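Local coordinates for protein hypoxanthine-guanine-xanthine phosphoribosyltransferase (PDB 1HGX) that salvages purine bases for a parasite unable to make purine nucleotides de novo, joining hypoxanthine, guanine or xanthine to 5-phospho-alpha-D-ribose 1-diphosphate to give IMP, GMP or XMP, at residues 130-135 / 150-155; 103-108 / 141-146. All coordinates share one frame; numbering follows the deposited sequence.

Contact 1. Residues 130-135 / 150-155. With 5GP (guanosine-5'-monophosphate), chain C.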
loop_
_atom_site.group_PDB
_atom_site.type_symbol
_atom_site.label_atom_id
_atom_site.label_comp_id
_atom_site.label_asym_id
_atom_site.label_seq_id
_atom_site.Cartn_x
_atom_site.Cartn_y
_atom_site.Cartn_z
ATOM N N THR A 130 -7.399 -9.934 9.494
ATOM C CA THR A 130 -6.350 -10.645 8.776
ATOM C C THR A 130 -6.891 -11.261 7.481
ATOM O O THR A 130 -8.050 -11.691 7.415
ATOM C CB THR A 130 -5.678 -11.720 9.684
ATOM O OG1 THR A 130 -4.482 -12.203 9.053
ATOM C CG2 THR A 130 -6.621 -12.889 9.976
ATOM N N LEU A 131 -6.080 -11.240 6.431
ATOM C CA LEU A 131 -6.505 -11.811 5.162
ATOM C C LEU A 131 -6.613 -13.322 5.351
ATOM O O LEU A 131 -7.627 -13.926 4.981
ATOM C CB LEU A 131 -5.495 -11.489 4.062
ATOM C CG LEU A 131 -5.870 -11.518 2.569
ATOM C CD1 LEU A 131 -4.830 -12.324 1.827
ATOM C CD2 LEU A 131 -7.263 -12.056 2.295
ATOM N N CYS A 132 -5.599 -13.914 5.977
ATOM C CA CYS A 132 -5.587 -15.354 6.208
ATOM C C CYS A 132 -5.229 -15.753 7.616
ATOM O O CYS A 132 -4.514 -15.040 8.325
ATOM C CB CYS A 132 -4.580 -16.057 5.281
ATOM S SG CYS A 132 -4.933 -16.019 3.528
ATOM N N ASP A 133 -5.744 -16.903 8.016
ATOM C CA ASP A 133 -5.422 -17.483 9.305
ATOM C C ASP A 133 -4.955 -18.901 8.960
ATOM O O ASP A 133 -5.725 -19.689 8.408
ATOM C CB ASP A 133 -6.641 -17.544 10.219
ATOM C CG ASP A 133 -6.311 -18.119 11.579
ATOM O OD1 ASP A 133 -5.125 -18.101 11.969
ATOM O OD2 ASP A 133 -7.238 -18.578 12.267
ATOM N N LYS A 134 -3.684 -19.196 9.210
ATOM C CA LYS A 134 -3.150 -20.521 8.918
ATOM C C LYS A 134 -3.619 -21.508 9.987
ATOM O O LYS A 134 -3.424 -21.288 11.175
ATOM C CB LYS A 134 -1.620 -20.483 8.862
ATOM C CG LYS A 134 -1.014 -21.784 8.355
ATOM C CD LYS A 134 0.499 -21.716 8.232
ATOM C CE LYS A 134 0.934 -20.750 7.160
ATOM N NZ LYS A 134 2.374 -20.907 6.836
ATOM N N ASP A 135 -4.287 -22.572 9.566
ATOM C CA ASP A 135 -4.779 -23.567 10.507
ATOM C C ASP A 135 -3.660 -24.522 10.908
ATOM O O ASP A 135 -3.337 -25.463 10.178
ATOM C CB ASP A 135 -5.945 -24.349 9.901
ATOM C CG ASP A 135 -6.610 -25.288 10.894
ATOM O OD1 ASP A 135 -6.304 -25.227 12.109
ATOM O OD2 ASP A 135 -7.459 -26.082 10.448
ATOM N N PHE A 150 -9.866 -15.718 5.004
ATOM C CA PHE A 150 -9.884 -17.158 4.752
ATOM C C PHE A 150 -9.031 -17.948 5.747
ATOM O O PHE A 150 -8.015 -17.455 6.254
ATOM C CB PHE A 150 -9.278 -17.472 3.373
ATOM C CG PHE A 150 -9.801 -16.626 2.243
ATOM C CD1 PHE A 150 -10.978 -16.965 1.585
ATOM C CD2 PHE A 150 -9.086 -15.520 1.808
ATOM C CE1 PHE A 150 -11.430 -16.212 0.501
ATOM C CE2 PHE A 150 -9.528 -14.766 0.733
ATOM C CZ PHE A 150 -10.703 -15.114 0.078
ATOM N N VAL A 151 -9.422 -19.193 5.986
ATOM C CA VAL A 151 -8.640 -20.071 6.837
ATOM C C VAL A 151 -7.862 -20.897 5.829
ATOM O O VAL A 151 -8.431 -21.501 4.923
ATOM C CB VAL A 151 -9.510 -20.941 7.729
ATOM C CG1 VAL A 151 -8.661 -22.034 8.391
ATOM C CG2 VAL A 151 -10.161 -20.061 8.794
ATOM N N VAL A 152 -6.550 -20.870 5.968
ATOM C CA VAL A 152 -5.649 -21.531 5.047
ATOM C C VAL A 152 -4.983 -22.765 5.674
ATOM O O VAL A 152 -4.858 -22.857 6.890
ATOM C CB VAL A 152 -4.624 -20.466 4.569
ATOM C CG1 VAL A 152 -3.248 -20.701 5.146
ATOM C CG2 VAL A 152 -4.633 -20.352 3.069
ATOM N N GLU A 153 -4.591 -23.732 4.853
ATOM C CA GLU A 153 -3.956 -24.930 5.392
ATOM C C GLU A 153 -2.508 -24.666 5.750
ATOM O O GLU A 153 -1.911 -23.692 5.290
ATOM C CB GLU A 153 -4.057 -26.096 4.417
ATOM C CG GLU A 153 -3.516 -25.785 3.040
ATOM C CD GLU A 153 -3.854 -26.855 2.058
ATOM O OE1 GLU A 153 -5.049 -26.982 1.703
ATOM O OE2 GLU A 153 -2.940 -27.573 1.637
ATOM N N ASN A 154 -1.946 -25.561 6.553
ATOM C CA ASN A 154 -0.577 -25.440 7.022
ATOM C C ASN A 154 0.494 -25.681 5.960
ATOM O O ASN A 154 1.225 -26.679 6.018
ATOM C CB ASN A 154 -0.366 -26.375 8.216
ATOM C CG ASN A 154 0.900 -26.064 8.993
ATOM O OD1 ASN A 154 1.604 -25.095 8.712
ATOM N ND2 ASN A 154 1.191 -26.889 9.981
ATOM N N ARG A 155 0.587 -24.765 5.000
ATOM C CA ARG A 155 1.581 -24.847 3.926
ATOM C C ARG A 155 2.114 -23.428 3.720
ATOM O O ARG A 155 1.577 -22.476 4.292
ATOM C CB ARG A 155 0.950 -25.349 2.617
ATOM C CG ARG A 155 0.309 -26.743 2.663
ATOM C CD ARG A 155 1.329 -27.857 2.823
ATOM N NE ARG A 155 2.340 -27.818 1.768
ATOM C CZ ARG A 155 2.185 -28.315 0.543
ATOM N NH1 ARG A 155 1.053 -28.908 0.192
ATOM N NH2 ARG A 155 3.156 -28.172 -0.346
HETATM P P 5GP C . 3.472 -15.769 13.378
HETATM O O1P 5GP C . 1.995 -15.724 13.442
HETATM O O2P 5GP C . 4.107 -14.789 14.261
HETATM O O3P 5GP C . 3.968 -17.150 13.525
HETATM O "O5'" 5GP C . 3.831 -15.489 11.887
HETATM C "C5'" 5GP C . 3.166 -14.566 11.035
HETATM C "C4'" 5GP C . 4.192 -13.868 10.237
HETATM O "O4'" 5GP C . 4.893 -14.733 9.327
HETATM C "C3'" 5GP C . 3.591 -12.777 9.407
HETATM O "O3'" 5GP C . 4.642 -11.836 9.217
HETATM C "C2'" 5GP C . 3.359 -13.509 8.143
HETATM O "O2'" 5GP C . 3.303 -12.596 7.058
HETATM C "C1'" 5GP C . 4.533 -14.475 7.974
HETATM N N9 5GP C . 4.054 -15.768 7.347
HETATM C C8 5GP C . 3.413 -16.808 8.002
HETATM N N7 5GP C . 3.045 -17.791 7.219
HETATM C C5 5GP C . 3.440 -17.397 5.938
HETATM C C6 5GP C . 3.183 -18.025 4.677
HETATM O O6 5GP C . 2.699 -19.138 4.479
HETATM N N1 5GP C . 3.550 -17.231 3.599
HETATM C C2 5GP C . 4.122 -15.967 3.710
HETATM N N2 5GP C . 4.527 -15.386 2.579
HETATM N N3 5GP C . 4.402 -15.379 4.899
HETATM C C4 5GP C . 4.006 -16.132 5.983
HETATM O O HOH W 1 -3.698 -27.425 7.706
#
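K134 NZ is held by three hydrogen bonds, to R155 O and to O6 and N7 of the bound GMP. The frame beneath is a parallel strand pair of the phosphoribosyltransferase core, 132-134 beside 150-152, running at 29° to each other. NZ lies 3.1 Å from R155 O and 3.0 Å from O6 of the nucleotide, with a longer bond to N7. It approaches R155 O from above the carbonyl plane, 48° out of it. The pattern is consistent with recognition of the 6-oxo and N7 edge common to hypoxanthine, guanine and xanthine.

The backbone bonds of the pair alternate in the parallel pattern: F150 N to L131 O, D133 N to F150 O, V152 N to D133 O at 2.8 Å, and D135 N to V152 O. C132, K134, F150 and V152 share one face. There V152 CG1 packs on K134 CA, and the lysine chain, with CG anti to its backbone N (chi1 -171°), runs past E153 O and N154 before a bend at chi3 brings NZ to the base. L131 and F150 lie side by side, CD2 of the leucine 3.9 Å from CE2 of the ring, and Y15 stacks on that ring. On the other face D133 forms a salt bridge with K139. Beyond the strands, a water bridges the segments, donating to D135 O and accepting from N154 N at 2.8 Å.

Contact 2. Residues 103-108 / 141-146. With 5GP (guanosine-5'-monophosphate), chain C.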
loop_
_atom_site.group_PDB
_atom_site.type_symbol
_atom_site.label_atom_id
_atom_site.label_comp_id
_atom_site.label_asym_id
_atom_site.label_seq_id
_atom_site.Cartn_x
_atom_site.Cartn_y
_atom_site.Cartn_z
ATOM N N ASP A 103 -1.634 -9.710 6.991
ATOM C CA ASP A 103 -1.735 -10.662 5.895
ATOM C C ASP A 103 -2.080 -12.094 6.326
ATOM O O ASP A 103 -3.059 -12.664 5.846
ATOM C CB ASP A 103 -0.495 -10.618 4.963
ATOM C CG ASP A 103 0.861 -10.730 5.700
ATOM O OD1 ASP A 103 0.931 -11.086 6.894
ATOM O OD2 ASP A 103 1.887 -10.463 5.041
ATOM N N ILE A 104 -1.309 -12.655 7.253
ATOM C CA ILE A 104 -1.562 -14.010 7.721
ATOM C C ILE A 104 -1.054 -14.197 9.147
ATOM O O ILE A 104 -0.043 -13.614 9.546
ATOM C CB ILE A 104 -0.907 -15.064 6.779
ATOM C CG1 ILE A 104 -1.295 -16.491 7.190
ATOM C CG2 ILE A 104 0.604 -14.916 6.773
ATOM C CD1 ILE A 104 -0.899 -17.521 6.164
ATOM N N ILE A 105 -1.823 -14.936 9.936
ATOM C CA ILE A 105 -1.461 -15.235 11.314
ATOM C C ILE A 105 -1.115 -16.722 11.359
ATOM O O ILE A 105 -1.937 -17.573 11.008
ATOM C CB ILE A 105 -2.606 -14.889 12.279
ATOM C CG1 ILE A 105 -2.779 -13.361 12.318
ATOM C CG2 ILE A 105 -2.322 -15.441 13.683
ATOM C CD1 ILE A 105 -3.893 -12.882 13.204
ATOM N N ASP A 106 0.137 -17.007 11.701
ATOM C CA ASP A 106 0.637 -18.370 11.776
ATOM C C ASP A 106 0.580 -18.862 13.229
ATOM O O ASP A 106 -0.451 -19.359 13.668
ATOM C CB ASP A 106 2.064 -18.406 11.216
ATOM C CG ASP A 106 2.592 -19.817 11.013
ATOM O OD1 ASP A 106 1.980 -20.797 11.492
ATOM O OD2 ASP A 106 3.650 -19.939 10.364
ATOM N N THR A 107 1.668 -18.716 13.984
ATOM C CA THR A 107 1.672 -19.166 15.374
ATOM C C THR A 107 1.015 -18.141 16.285
ATOM O O THR A 107 0.703 -18.438 17.441
ATOM C CB THR A 107 3.093 -19.404 15.890
ATOM O OG1 THR A 107 3.788 -18.153 15.969
ATOM C CG2 THR A 107 3.850 -20.351 14.965
ATOM N N GLY A 108 0.858 -16.921 15.781
ATOM C CA GLY A 108 0.244 -15.872 16.570
ATOM C C GLY A 108 1.234 -15.006 17.330
ATOM O O GLY A 108 0.840 -13.995 17.915
ATOM N N TYR A 141 -0.184 -18.621 20.811
ATOM C CA TYR A 141 -0.785 -17.454 21.447
ATOM C C TYR A 141 -2.224 -17.281 21.002
ATOM O O TYR A 141 -2.532 -17.344 19.811
ATOM C CB TYR A 141 0.023 -16.200 21.128
ATOM C CG TYR A 141 1.482 -16.371 21.438
ATOM C CD1 TYR A 141 2.340 -16.946 20.505
ATOM C CD2 TYR A 141 1.996 -16.026 22.684
ATOM C CE1 TYR A 141 3.667 -17.178 20.801
ATOM C CE2 TYR A 141 3.330 -16.257 22.993
ATOM C CZ TYR A 141 4.159 -16.836 22.046
ATOM O OH TYR A 141 5.484 -17.083 22.334
ATOM N N ASP A 142 -3.096 -17.060 21.977
ATOM C CA ASP A 142 -4.527 -16.887 21.737
ATOM C C ASP A 142 -4.852 -15.468 21.263
ATOM O O ASP A 142 -5.318 -14.630 22.045
ATOM C CB ASP A 142 -5.308 -17.200 23.019
ATOM C CG ASP A 142 -6.781 -17.488 22.764
ATOM O OD1 ASP A 142 -7.238 -17.447 21.597
ATOM O OD2 ASP A 142 -7.489 -17.773 23.754
ATOM N N VAL A 143 -4.596 -15.211 19.983
ATOM C CA VAL A 143 -4.859 -13.906 19.379
ATOM C C VAL A 143 -6.317 -13.779 18.923
ATOM O O VAL A 143 -6.809 -14.615 18.150
ATOM C CB VAL A 143 -3.933 -13.678 18.160
ATOM C CG1 VAL A 143 -4.249 -12.345 17.480
ATOM C CG2 VAL A 143 -2.479 -13.714 18.600
ATOM N N PRO A 144 -7.050 -12.780 19.446
ATOM C CA PRO A 144 -8.449 -12.602 19.038
ATOM C C PRO A 144 -8.478 -12.013 17.632
ATOM O O PRO A 144 -7.859 -10.978 17.360
ATOM C CB PRO A 144 -8.995 -11.626 20.077
ATOM C CG PRO A 144 -7.797 -10.782 20.402
ATOM C CD PRO A 144 -6.671 -11.800 20.481
ATOM N N ILE A 145 -9.129 -12.733 16.723
ATOM C CA ILE A 145 -9.228 -12.303 15.324
ATOM C C ILE A 145 -10.670 -11.896 15.078
ATOM O O ILE A 145 -11.559 -12.738 15.078
ATOM C CB ILE A 145 -8.846 -13.450 14.369
ATOM C CG1 ILE A 145 -7.420 -13.911 14.676
ATOM C CG2 ILE A 145 -9.002 -13.019 12.909
ATOM C CD1 ILE A 145 -6.993 -15.148 13.917
ATOM N N ASP A 146 -10.912 -10.600 14.911
ATOM C CA ASP A 146 -12.265 -10.114 14.708
ATOM C C ASP A 146 -12.784 -10.263 13.293
ATOM O O ASP A 146 -13.969 -10.492 13.098
ATOM C CB ASP A 146 -12.368 -8.671 15.163
ATOM C CG ASP A 146 -11.806 -8.483 16.536
ATOM O OD1 ASP A 146 -12.538 -8.750 17.505
ATOM O OD2 ASP A 146 -10.613 -8.133 16.645
HETATM P P 5GP C . 3.472 -15.769 13.378
HETATM O O1P 5GP C . 1.995 -15.724 13.442
HETATM O O2P 5GP C . 4.107 -14.789 14.261
HETATM O O3P 5GP C . 3.968 -17.150 13.525
HETATM O "O5'" 5GP C . 3.831 -15.489 11.887
HETATM C "C5'" 5GP C . 3.166 -14.566 11.035
HETATM C "C4'" 5GP C . 4.192 -13.868 10.237
HETATM O "O4'" 5GP C . 4.893 -14.733 9.327
HETATM C "C3'" 5GP C . 3.591 -12.777 9.407
HETATM O "O3'" 5GP C . 4.642 -11.836 9.217
HETATM C "C2'" 5GP C . 3.359 -13.509 8.143
HETATM O "O2'" 5GP C . 3.303 -12.596 7.058
HETATM C "C1'" 5GP C . 4.533 -14.475 7.974
HETATM N N9 5GP C . 4.054 -15.768 7.347
HETATM C C8 5GP C . 3.413 -16.808 8.002
HETATM N N7 5GP C . 3.045 -17.791 7.219
HETATM C C5 5GP C . 3.440 -17.397 5.938
HETATM C C6 5GP C . 3.183 -18.025 4.677
HETATM O O6 5GP C . 2.699 -19.138 4.479
HETATM N N1 5GP C . 3.550 -17.231 3.599
HETATM C C2 5GP C . 4.122 -15.967 3.710
HETATM N N2 5GP C . 4.527 -15.386 2.579
HETATM N N3 5GP C . 4.402 -15.379 4.899
HETATM C C4 5GP C . 4.006 -16.132 5.983
#
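The Y141 ring meets the T107-G108 turn by its edge: T107 O lies near the ring plane, 3.8 Å from CD1, while G108 C stands oblique to the ring at 3.9 Å from the same atom. Outside the two segments, the ring of Y112 meets that of Y141 with the planes about 30° apart. The backbone adds one weak bond, Y141 N to T107 O.

Two residues on from Y141, V143 points toward 103-108, and its CG2 lies 3.4 Å from G108 O. G108 itself has a positive phi (94°), and its CA is 4.0 Å from V143 CG2. Deeper in, I105 and I145 reach tip to tip, CD1 to CD1 at 3.9 Å; V143 CG1 flanks the same I105 methyl.

The ligand side of segment 103-108 is polar. Phosphate oxygen O1P accepts bonds from D106 N and from G108 N. The other oxygen, O3P, accepts from the T107 backbone N and from T107 OG1, the latter at 2.6 Å. The ribose O2' donates to D103 OD1 at 2.8 Å. With G108 at the N-cap of helix 109-119, these backbone amides wrapping the 5'-phosphate form the PRPP loop characteristic of type I phosphoribosyltransferases.

The contacts share the strand pairing of 132-134, which lies between 150-152 and 104-105, all parallel; 141-146 is a loop beside it. Their centres are 10 Å apart. Probable hydrogen bonds join them: C132 N to D103 O at 2.8 Å and K134 N to I105 O at 3.0 Å. Both touch the same GMP but hold different ends of it, contact 1 the base and contact 2 the ribose and phosphate. Where the two sites meet, the nearest side-chain atoms of K134 and D106, the proton acceptor by similarity, are about 4 Å apart, a long, weak ion pair. Along the chain the segments alternate, and 141-146 leads into the strand that contact 1 uses.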